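Side-chain contacts in 4-alpha-glucanotransferase (PDB 1TZ7), which is an amylomaltase of the 4-alpha-glucanotransferase family, an enzyme built round an eight-stranded beta/alpha barrel: residues Q202-F205 with F206-E210; P407-R410 with G411-E414; I455-Q458 with D459-L463. One frame throughout, in Å; residues are numbered along the deposited sequence.

Interaction 1 (Q202-F205 with F206-E210); sequences QFVF and FKQWE
Phe205 and Phe206 are consecutive on the helix, yet different first torsions bring their rings together. In Phe205, CG stands opposite the backbone N (chi1 175°), whereas chi1 of Phe206 is turned to -88°. The result is an offset edge-to-face pair, the edge of Phe205 directed at the face of Phe206. Their planes are inclined at 67° and the centroids are 5.5 Å apart. At the closest point of the pair, Phe205 CD2 lies 3.7 Å from Phe206 CD1. A turn further back, Gln202 flanks the Phe206 ring through two oxygens. Its backbone O sits in the ring plane at the edge, 3.2 Å from Phe206 CD1. Its amide is turned steeply to the ring and places OE1 3.4 Å from Phe206 CE1, although the hydrogen bond of that oxygen is with Gly86 N. All of this lies on helix 192-218, which leads into strand 222-227 of the parallel beta/alpha barrel. Consecutive turns are held by regular i to i+4 backbone bonds, among them Lys207 N to Phe203 O. Beside that bond the bent aliphatic chain of Lys207 crosses the Phe203 ring obliquely, with CG over one face and CD 3.7 Å from Phe203 CE2. Phe203 also meets Phe144 of helix 138-147 edge-to-face. Val204 and Gln208 run side by side in the same direction, with Val204 CG1 4.0 Å from Gln208 NE2. The buried Gln208 amide uses both its ends: OE1 bonds to Asp92 N and NE2 to Glu95 OE2, which fixes its rotation. The Trp209 side chain meets the Phe205 ring through CB, 4.5 Å from Phe205 CE2, while its indole leads off toward Leu299, whose backbone O pairs with Trp209 NE1.

Interaction 2 (P407-R410 with G411-E414); sequences PPIR and GWFE
Ile409 and Trp412 lie side by side and point the same way, one helical turn apart at the start of the short helix 409-414. This helix follows strand 397-400 of the beta/alpha barrel, and Pro408 occupies its N-cap position. The indole comes to Ile409 with its six-membered ring: CE3 is 4.0 Å from Ile409 CD1, and CG2 of the same isoleucine lies a little farther from that atom. Ile409 O sits in the plane of the indole at its edge, 3.3 Å from Trp412 CE3, so backbone and side chain of one residue both border the same corner of the ring. With CG opposite the backbone N in Trp412 (chi1 159°), the indole extends nearly at right angles to the helix axis, beside Ile409; its NE1 is hydrogen-bonded to Tyr382 OH. Pro407 approaches differently, crossing the root of the tryptophan at an angle, with Pro407 CG 4.1 Å from Trp412 CB. At the N-cap, Pro408 O takes a straight bond from Trp412 N (2.9 Å) and a weak one from Gly411 N. Phe413 directs its ring away from the first residues of the turn, toward helices 418-428 and 437-447, and Arg421 makes a cation-pi contact with it. Arg410 leaves the turn fully extended from CG to NE. Its guanidinium group bonds to Asn462 O through NH1 and forms a salt bridge with Glu434 OE1 through NH2, and these two partners help to hold its orientation. Glu414 is exposed, and its part in the turn is mainly through the backbone: Glu414 N bonds to Arg410 O at 3.2 Å, coming in from above the carbonyl plane, 36° out of it.

Interaction 3 (I455-Q458 with D459-L463); sequences IQMQ and DLLNL
The Gln456 carbonyl meets Leu460 N in its own plane and Asp459 N from above it, 50° out, so this one oxygen holds two bonds, at 3.3 Å from Leu460 N and 2.9 Å from Asp459 N. The second flat group, the Asp459 carboxylate, has OD2 3.9 Å from Gln456 CB. Here barrel strand 452-456 passes directly into the short helix 457-460, with Gln456 as N-cap. On the apolar side Ile455 CG2 lies 4.4 Å from Leu460 CB. The Met457 chain bends at chi2 (65°), which brings SD to 4.1 Å from Leu460 CD1 while its CG meets Leu461 CD1 at the same separation. The helix closes in a Schellman motif: Asn462 takes a positive phi (59°), Leu463 N reaches back to Gln458 O at 2.9 Å, and a weaker bond joins Asn462 N to Asp459 O. The Gln458 amide is held through NE2 by Ala467 O. Asp459 is buried, but its oxygens are well supplied: OD2 is hydrogen-bonded to the hydroxyls of Thr401 and Ser402, and OD1 to the backbone N of Ile409. Such surroundings would probably favour the ionised carboxylate and fix its rotation, tying the turn after one barrel strand to the segment that follows the neighbouring strand 397-400.

Overall arrangement
Interactions 2 and 3 are neighbours, with centres 10 Å apart, and follow two adjacent barrel strands, 397-400 and 452-456. They join directly: Ile409 N is 2.8 Å from Asp459 OD1, and Arg410 NH1 is 3.0 Å from Asn462 O, both probable hydrogen bonds, while Pro408 CB packs 3.3 Å from Leu463 O. Thus the start of helix 409-414 rests on the turn formed by 457-463. Interaction 1 stands apart on helix 192-218, with its centre 36 Å from that of interaction 2, across the chain's centre, and 29 Å from that of interaction 3. Its nearest atoms are about 22 Å and 15 Å from theirs, so interaction 1 touches neither of the others.

Interaction 1 (Q202-F205 with F206-E210)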
ATOM      1  N   GLN A 202       9.533 -10.785 -11.644  1.00 22.53           N
ATOM      2  CA  GLN A 202       9.387 -10.795 -10.191  1.00 26.08           C
ATOM      3  C   GLN A 202      10.744 -10.922  -9.499  1.00 21.89           C
ATOM      4  O   GLN A 202      10.985 -10.296  -8.476  1.00 24.01           O
ATOM      5  CB  GLN A 202       8.471 -11.938  -9.760  1.00 23.87           C
ATOM      6  CG  GLN A 202       7.015 -11.728 -10.129  1.00 26.66           C
ATOM      7  CD  GLN A 202       6.489 -10.401  -9.648  1.00 26.63           C
ATOM      8  OE1 GLN A 202       6.496 -10.129  -8.457  1.00 25.02           O
ATOM      9  NE2 GLN A 202       6.040  -9.567 -10.575  1.00 23.60           N
ATOM     10  N   PHE A 203      11.620 -11.738 -10.069  1.00 20.96           N
ATOM     11  CA  PHE A 203      12.994 -11.876  -9.582  1.00 21.66           C
ATOM     12  C   PHE A 203      13.688 -10.505  -9.535  1.00 27.06           C
ATOM     13  O   PHE A 203      14.238 -10.110  -8.505  1.00 25.33           O
ATOM     14  CB  PHE A 203      13.770 -12.834 -10.494  1.00 22.10           C
ATOM     15  CG  PHE A 203      15.249 -12.910 -10.194  1.00 31.43           C
ATOM     16  CD1 PHE A 203      16.176 -12.297 -11.034  1.00 36.68           C
ATOM     17  CD2 PHE A 203      15.714 -13.608  -9.089  1.00 39.30           C
ATOM     18  CE1 PHE A 203      17.541 -12.375 -10.766  1.00 34.20           C
ATOM     19  CE2 PHE A 203      17.085 -13.686  -8.820  1.00 37.05           C
ATOM     20  CZ  PHE A 203      17.990 -13.068  -9.659  1.00 34.13           C
ATOM     21  N   VAL A 204      13.643  -9.786 -10.651  1.00 24.81           N
ATOM     22  CA  VAL A 204      14.284  -8.480 -10.745  1.00 22.74           C
ATOM     23  C   VAL A 204      13.728  -7.525  -9.693  1.00 22.89           C
ATOM     24  O   VAL A 204      14.478  -6.783  -9.070  1.00 22.17           O
ATOM     25  CB  VAL A 204      14.097  -7.851 -12.152  1.00 29.29           C
ATOM     26  CG1 VAL A 204      14.588  -6.398 -12.164  1.00 29.02           C
ATOM     27  CG2 VAL A 204      14.835  -8.672 -13.205  1.00 31.07           C
ATOM     28  N   PHE A 205      12.409  -7.552  -9.499  1.00 25.94           N
ATOM     29  CA  PHE A 205      11.763  -6.637  -8.561  1.00 26.64           C
ATOM     30  C   PHE A 205      12.196  -6.924  -7.128  1.00 30.08           C
ATOM     31  O   PHE A 205      12.570  -6.016  -6.391  1.00 25.30           O
ATOM     32  CB  PHE A 205      10.237  -6.733  -8.659  1.00 22.04           C
ATOM     33  CG  PHE A 205       9.516  -5.896  -7.632  1.00 21.38           C
ATOM     34  CD1 PHE A 205       9.067  -4.618  -7.949  1.00 19.75           C
ATOM     35  CD2 PHE A 205       9.307  -6.377  -6.343  1.00 24.42           C
ATOM     36  CE1 PHE A 205       8.414  -3.840  -7.004  1.00 30.74           C
ATOM     37  CE2 PHE A 205       8.655  -5.604  -5.398  1.00 25.99           C
ATOM     38  CZ  PHE A 205       8.206  -4.332  -5.730  1.00 31.94           C
ATOM     39  N   PHE A 206      12.131  -8.195  -6.741  1.00 25.66           N
ATOM     40  CA  PHE A 206      12.323  -8.586  -5.355  1.00 26.08           C
ATOM     41  C   PHE A 206      13.795  -8.483  -4.950  1.00 21.92           C
ATOM     42  O   PHE A 206      14.107  -8.224  -3.792  1.00 24.57           O
ATOM     43  CB  PHE A 206      11.803 -10.014  -5.125  1.00 25.92           C
ATOM     44  CG  PHE A 206      10.339 -10.075  -4.755  1.00 34.00           C
ATOM     45  CD1 PHE A 206       9.352 -10.018  -5.740  1.00 25.36           C
ATOM     46  CD2 PHE A 206       9.947 -10.181  -3.428  1.00 31.85           C
ATOM     47  CE1 PHE A 206       8.004 -10.071  -5.400  1.00 29.35           C
ATOM     48  CE2 PHE A 206       8.601 -10.236  -3.088  1.00 48.08           C
ATOM     49  CZ  PHE A 206       7.631 -10.178  -4.077  1.00 32.11           C
ATOM     50  N   LYS A 207      14.689  -8.679  -5.910  1.00 24.62           N
ATOM     51  CA  LYS A 207      16.121  -8.508  -5.667  1.00 22.98           C
ATOM     52  C   LYS A 207      16.474  -7.027  -5.477  1.00 27.36           C
ATOM     53  O   LYS A 207      17.319  -6.687  -4.658  1.00 24.66           O
ATOM     54  CB  LYS A 207      16.943  -9.108  -6.821  1.00 21.61           C
ATOM     55  CG  LYS A 207      17.700 -10.392  -6.449  1.00 42.75           C
ATOM     56  CD  LYS A 207      16.755 -11.482  -5.900  1.00 46.72           C
ATOM     57  CE  LYS A 207      17.316 -12.137  -4.632  1.00 59.80           C
ATOM     58  NZ  LYS A 207      17.842 -13.504  -4.892  1.00 59.54           N
ATOM     59  N   GLN A 208      15.815  -6.155  -6.234  1.00 24.35           N
ATOM     60  CA  GLN A 208      16.012  -4.723  -6.077  1.00 22.39           C
ATOM     61  C   GLN A 208      15.440  -4.225  -4.736  1.00 20.98           C
ATOM     62  O   GLN A 208      16.018  -3.352  -4.095  1.00 24.20           O
ATOM     63  CB  GLN A 208      15.386  -3.963  -7.244  1.00 21.68           C
ATOM     64  CG  GLN A 208      16.200  -4.054  -8.542  1.00 20.12           C
ATOM     65  CD  GLN A 208      15.732  -3.070  -9.604  1.00 28.40           C
ATOM     66  OE1 GLN A 208      14.803  -2.300  -9.377  1.00 21.34           O
ATOM     67  NE2 GLN A 208      16.377  -3.096 -10.761  1.00 19.56           N
ATOM     68  N   TRP A 209      14.313  -4.789  -4.315  1.00 24.97           N
ATOM     69  CA  TRP A 209      13.733  -4.419  -3.037  1.00 25.93           C
ATOM     70  C   TRP A 209      14.565  -4.952  -1.866  1.00 24.95           C
ATOM     71  O   TRP A 209      14.702  -4.288  -0.848  1.00 25.57           O
ATOM     72  CB  TRP A 209      12.298  -4.909  -2.905  1.00 27.57           C
ATOM     73  CG  TRP A 209      11.701  -4.472  -1.627  1.00 28.21           C
ATOM     74  CD1 TRP A 209      11.629  -5.188  -0.464  1.00 32.16           C
ATOM     75  CD2 TRP A 209      11.130  -3.193  -1.344  1.00 24.74           C
ATOM     76  NE1 TRP A 209      11.032  -4.437   0.516  1.00 28.30           N
ATOM     77  CE2 TRP A 209      10.713  -3.207   0.002  1.00 23.57           C
ATOM     78  CE3 TRP A 209      10.913  -2.030  -2.098  1.00 23.47           C
ATOM     79  CZ2 TRP A 209      10.099  -2.111   0.608  1.00 25.09           C
ATOM     80  CZ3 TRP A 209      10.304  -0.944  -1.493  1.00 29.81           C
ATOM     81  CH2 TRP A 209       9.904  -0.992  -0.159  1.00 31.03           C
ATOM     82  N   GLU A 210      15.102  -6.156  -2.024  1.00 25.85           N
ATOM     83  CA  GLU A 210      15.955  -6.765  -1.006  1.00 30.44           C
ATOM     84  C   GLU A 210      17.169  -5.879  -0.740  1.00 30.10           C
ATOM     85  O   GLU A 210      17.549  -5.664   0.406  1.00 25.41           O
ATOM     86  CB  GLU A 210      16.407  -8.161  -1.463  1.00 25.03           C
ATOM     87  CG  GLU A 210      17.364  -8.862  -0.506  1.00 28.99           C
ATOM     88  CD  GLU A 210      17.770 -10.245  -0.994  1.00 49.48           C
ATOM     89  OE1 GLU A 210      18.524 -10.331  -1.986  1.00 40.90           O
ATOM     90  OE2 GLU A 210      17.333 -11.243  -0.388  1.00 54.49           O
TER

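Interaction 2 (P407-R410 with G411-E414)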
ATOM      1  N   PRO A 407      -6.374  15.355   1.127  1.00 30.46           N
ATOM      2  CA  PRO A 407      -5.604  16.503   0.660  1.00 29.66           C
ATOM      3  C   PRO A 407      -4.452  16.760   1.618  1.00 33.16           C
ATOM      4  O   PRO A 407      -4.611  16.534   2.817  1.00 31.09           O
ATOM      5  CB  PRO A 407      -6.623  17.663   0.680  1.00 31.15           C
ATOM      6  CG  PRO A 407      -7.781  17.189   1.493  1.00 40.24           C
ATOM      7  CD  PRO A 407      -7.740  15.714   1.539  1.00 36.91           C
ATOM      8  N   PRO A 408      -3.304  17.194   1.113  1.00 31.28           N
ATOM      9  CA  PRO A 408      -2.228  17.654   1.987  1.00 29.05           C
ATOM     10  C   PRO A 408      -2.714  18.794   2.866  1.00 27.46           C
ATOM     11  O   PRO A 408      -3.633  19.518   2.475  1.00 27.60           O
ATOM     12  CB  PRO A 408      -1.148  18.133   1.002  1.00 33.62           C
ATOM     13  CG  PRO A 408      -1.443  17.406  -0.266  1.00 35.27           C
ATOM     14  CD  PRO A 408      -2.936  17.277  -0.312  1.00 38.24           C
ATOM     15  N   ILE A 409      -2.112  18.940   4.040  1.00 27.60           N
ATOM     16  CA  ILE A 409      -2.575  19.903   5.048  1.00 27.13           C
ATOM     17  C   ILE A 409      -2.832  21.302   4.471  1.00 27.34           C
ATOM     18  O   ILE A 409      -3.810  21.955   4.834  1.00 26.70           O
ATOM     19  CB  ILE A 409      -1.545  19.984   6.208  1.00 21.14           C
ATOM     20  CG1 ILE A 409      -1.650  18.742   7.102  1.00 28.43           C
ATOM     21  CG2 ILE A 409      -1.750  21.270   7.041  1.00 23.59           C
ATOM     22  CD1 ILE A 409      -3.028  18.558   7.762  1.00 46.15           C
ATOM     23  N   ARG A 410      -1.957  21.759   3.580  1.00 30.27           N
ATOM     24  CA  ARG A 410      -2.054  23.126   3.053  1.00 30.10           C
ATOM     25  C   ARG A 410      -3.298  23.300   2.179  1.00 26.57           C
ATOM     26  O   ARG A 410      -3.930  24.347   2.202  1.00 22.12           O
ATOM     27  CB  ARG A 410      -0.798  23.491   2.258  1.00 25.83           C
ATOM     28  CG  ARG A 410      -0.747  24.971   1.809  1.00 29.06           C
ATOM     29  CD  ARG A 410       0.595  25.390   1.207  1.00 29.54           C
ATOM     30  NE  ARG A 410       0.684  26.836   1.007  1.00 24.87           N
ATOM     31  CZ  ARG A 410       1.762  27.466   0.541  1.00 33.76           C
ATOM     32  NH1 ARG A 410       2.851  26.786   0.223  1.00 28.10           N
ATOM     33  NH2 ARG A 410       1.750  28.785   0.393  1.00 28.63           N
ATOM     34  N   GLY A 411      -3.634  22.266   1.404  1.00 27.15           N
ATOM     35  CA  GLY A 411      -4.825  22.287   0.564  1.00 30.61           C
ATOM     36  C   GLY A 411      -6.102  22.069   1.363  1.00 25.81           C
ATOM     37  O   GLY A 411      -7.146  22.630   1.053  1.00 30.58           O
ATOM     38  N   TRP A 412      -6.004  21.241   2.392  1.00 25.72           N
ATOM     39  CA  TRP A 412      -7.091  21.043   3.340  1.00 22.93           C
ATOM     40  C   TRP A 412      -7.429  22.361   4.040  1.00 27.55           C
ATOM     41  O   TRP A 412      -8.606  22.712   4.202  1.00 25.12           O
ATOM     42  CB  TRP A 412      -6.688  19.971   4.365  1.00 27.10           C
ATOM     43  CG  TRP A 412      -7.458  19.995   5.647  1.00 34.37           C
ATOM     44  CD1 TRP A 412      -8.689  19.446   5.879  1.00 37.51           C
ATOM     45  CD2 TRP A 412      -7.040  20.576   6.888  1.00 34.21           C
ATOM     46  NE1 TRP A 412      -9.065  19.659   7.186  1.00 32.79           N
ATOM     47  CE2 TRP A 412      -8.069  20.350   7.827  1.00 27.72           C
ATOM     48  CE3 TRP A 412      -5.895  21.276   7.305  1.00 29.32           C
ATOM     49  CZ2 TRP A 412      -7.990  20.798   9.152  1.00 28.21           C
ATOM     50  CZ3 TRP A 412      -5.820  21.715   8.621  1.00 28.77           C
ATOM     51  CH2 TRP A 412      -6.861  21.474   9.526  1.00 33.40           C
ATOM     52  N   PHE A 413      -6.398  23.098   4.436  1.00 25.84           N
ATOM     53  CA  PHE A 413      -6.597  24.358   5.132  1.00 30.06           C
ATOM     54  C   PHE A 413      -7.233  25.391   4.225  1.00 25.52           C
ATOM     55  O   PHE A 413      -8.038  26.205   4.674  1.00 27.78           O
ATOM     56  CB  PHE A 413      -5.272  24.895   5.674  1.00 23.91           C
ATOM     57  CG  PHE A 413      -5.416  26.165   6.449  1.00 22.25           C
ATOM     58  CD1 PHE A 413      -5.812  26.140   7.781  1.00 23.58           C
ATOM     59  CD2 PHE A 413      -5.174  27.395   5.846  1.00 22.37           C
ATOM     60  CE1 PHE A 413      -5.953  27.319   8.499  1.00 24.40           C
ATOM     61  CE2 PHE A 413      -5.314  28.575   6.563  1.00 30.30           C
ATOM     62  CZ  PHE A 413      -5.704  28.536   7.887  1.00 25.50           C
ATOM     63  N   GLU A 414      -6.871  25.361   2.944  1.00 26.85           N
ATOM     64  CA  GLU A 414      -7.406  26.318   1.975  1.00 28.08           C
ATOM     65  C   GLU A 414      -8.933  26.255   1.946  1.00 26.96           C
ATOM     66  O   GLU A 414      -9.595  27.278   1.862  1.00 25.42           O
ATOM     67  CB  GLU A 414      -6.840  26.042   0.575  1.00 31.41           C
ATOM     68  CG  GLU A 414      -7.355  26.996  -0.505  1.00 37.06           C
ATOM     69  CD  GLU A 414      -6.738  26.730  -1.865  1.00 43.41           C
ATOM     70  OE1 GLU A 414      -6.685  27.668  -2.688  1.00 58.01           O
ATOM     71  OE2 GLU A 414      -6.308  25.585  -2.114  1.00 46.00           O
TER

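Interaction 3 (I455-Q458 with D459-L463)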
ATOM      1  N   ILE A 455       4.865  12.041   8.831  1.00 28.54           N
ATOM      2  CA  ILE A 455       4.542  13.207   8.009  1.00 26.64           C
ATOM      3  C   ILE A 455       4.407  12.770   6.553  1.00 28.70           C
ATOM      4  O   ILE A 455       5.315  12.165   6.007  1.00 25.51           O
ATOM      5  CB  ILE A 455       5.675  14.258   8.122  1.00 29.80           C
ATOM      6  CG1 ILE A 455       5.974  14.576   9.594  1.00 32.64           C
ATOM      7  CG2 ILE A 455       5.308  15.527   7.369  1.00 31.75           C
ATOM      8  CD1 ILE A 455       7.311  15.251   9.810  1.00 32.55           C
ATOM      9  N   GLN A 456       3.279  13.090   5.921  1.00 27.98           N
ATOM     10  CA  GLN A 456       3.168  12.908   4.477  1.00 27.56           C
ATOM     11  C   GLN A 456       4.129  13.859   3.772  1.00 30.16           C
ATOM     12  O   GLN A 456       4.254  15.016   4.153  1.00 28.29           O
ATOM     13  CB  GLN A 456       1.725  13.132   3.979  1.00 31.92           C
ATOM     14  CG  GLN A 456       1.432  12.384   2.665  1.00 33.30           C
ATOM     15  CD  GLN A 456       0.024  12.620   2.113  1.00 34.39           C
ATOM     16  OE1 GLN A 456      -0.369  11.989   1.128  1.00 30.56           O
ATOM     17  NE2 GLN A 456      -0.724  13.520   2.737  1.00 31.85           N
ATOM     18  N   MET A 457       4.811  13.357   2.750  1.00 25.96           N
ATOM     19  CA  MET A 457       5.886  14.109   2.107  1.00 27.30           C
ATOM     20  C   MET A 457       5.377  15.457   1.606  1.00 30.14           C
ATOM     21  O   MET A 457       6.071  16.457   1.705  1.00 25.18           O
ATOM     22  CB  MET A 457       6.482  13.307   0.947  1.00 27.71           C
ATOM     23  CG  MET A 457       7.704  13.959   0.309  1.00 32.51           C
ATOM     24  SD  MET A 457       9.112  14.042   1.446  1.00 40.84           S
ATOM     25  CE  MET A 457      10.425  14.446   0.317  1.00 46.55           C
ATOM     26  N   GLN A 458       4.149  15.470   1.081  1.00 30.68           N
ATOM     27  CA  GLN A 458       3.544  16.696   0.538  1.00 24.33           C
ATOM     28  C   GLN A 458       3.436  17.794   1.599  1.00 28.66           C
ATOM     29  O   GLN A 458       3.509  18.985   1.281  1.00 30.35           O
ATOM     30  CB  GLN A 458       2.144  16.396  -0.027  1.00 29.96           C
ATOM     31  CG  GLN A 458       2.146  15.545  -1.291  1.00 27.03           C
ATOM     32  CD  GLN A 458       1.907  14.070  -1.003  1.00 29.28           C
ATOM     33  OE1 GLN A 458       2.514  13.508  -0.099  1.00 26.77           O
ATOM     34  NE2 GLN A 458       1.021  13.451  -1.767  1.00 27.07           N
ATOM     35  N   ASP A 459       3.246  17.391   2.854  1.00 26.37           N
ATOM     36  CA  ASP A 459       3.179  18.340   3.971  1.00 28.53           C
ATOM     37  C   ASP A 459       4.563  18.902   4.297  1.00 27.39           C
ATOM     38  O   ASP A 459       4.711  20.095   4.574  1.00 27.94           O
ATOM     39  CB  ASP A 459       2.586  17.667   5.210  1.00 26.01           C
ATOM     40  CG  ASP A 459       1.135  17.260   5.018  1.00 36.96           C
ATOM     41  OD1 ASP A 459       0.467  17.815   4.114  1.00 27.79           O
ATOM     42  OD2 ASP A 459       0.578  16.394   5.721  1.00 29.55           O
ATOM     43  N   LEU A 460       5.570  18.036   4.262  1.00 27.26           N
ATOM     44  CA  LEU A 460       6.958  18.461   4.435  1.00 27.69           C
ATOM     45  C   LEU A 460       7.329  19.517   3.393  1.00 26.56           C
ATOM     46  O   LEU A 460       8.071  20.459   3.684  1.00 22.35           O
ATOM     47  CB  LEU A 460       7.900  17.259   4.309  1.00 28.85           C
ATOM     48  CG  LEU A 460       9.118  17.209   5.243  1.00 46.02           C
ATOM     49  CD1 LEU A 460      10.134  16.206   4.715  1.00 45.03           C
ATOM     50  CD2 LEU A 460       9.758  18.574   5.417  1.00 44.39           C
ATOM     51  N   LEU A 461       6.802  19.353   2.179  1.00 24.80           N
ATOM     52  CA  LEU A 461       7.127  20.242   1.065  1.00 25.80           C
ATOM     53  C   LEU A 461       6.143  21.409   0.964  1.00 24.37           C
ATOM     54  O   LEU A 461       6.260  22.258   0.072  1.00 23.40           O
ATOM     55  CB  LEU A 461       7.138  19.451  -0.250  1.00 22.92           C
ATOM     56  CG  LEU A 461       8.188  18.327  -0.326  1.00 27.63           C
ATOM     57  CD1 LEU A 461       8.032  17.522  -1.605  1.00 31.15           C
ATOM     58  CD2 LEU A 461       9.594  18.895  -0.225  1.00 35.44           C
ATOM     59  N   ASN A 462       5.172  21.447   1.875  1.00 26.58           N
ATOM     60  CA  ASN A 462       4.206  22.555   1.939  1.00 29.14           C
ATOM     61  C   ASN A 462       3.407  22.709   0.626  1.00 27.57           C
ATOM     62  O   ASN A 462       3.282  23.812   0.082  1.00 26.44           O
ATOM     63  CB  ASN A 462       4.927  23.875   2.290  1.00 26.63           C
ATOM     64  CG  ASN A 462       4.046  24.834   3.083  1.00 28.60           C
ATOM     65  OD1 ASN A 462       2.982  24.459   3.576  1.00 24.21           O
ATOM     66  ND2 ASN A 462       4.492  26.077   3.205  1.00 22.65           N
ATOM     67  N   LEU A 463       2.864  21.593   0.138  1.00 27.13           N
ATOM     68  CA  LEU A 463       2.140  21.570  -1.137  1.00 31.67           C
ATOM     69  C   LEU A 463       0.635  21.526  -0.906  1.00 28.41           C
ATOM     70  O   LEU A 463       0.173  21.076   0.143  1.00 31.35           O
ATOM     71  CB  LEU A 463       2.571  20.356  -1.966  1.00 28.63           C
ATOM     72  CG  LEU A 463       4.050  20.306  -2.358  1.00 29.30           C
ATOM     73  CD1 LEU A 463       4.362  18.990  -3.050  1.00 28.75           C
ATOM     74  CD2 LEU A 463       4.422  21.496  -3.259  1.00 33.95           C
TER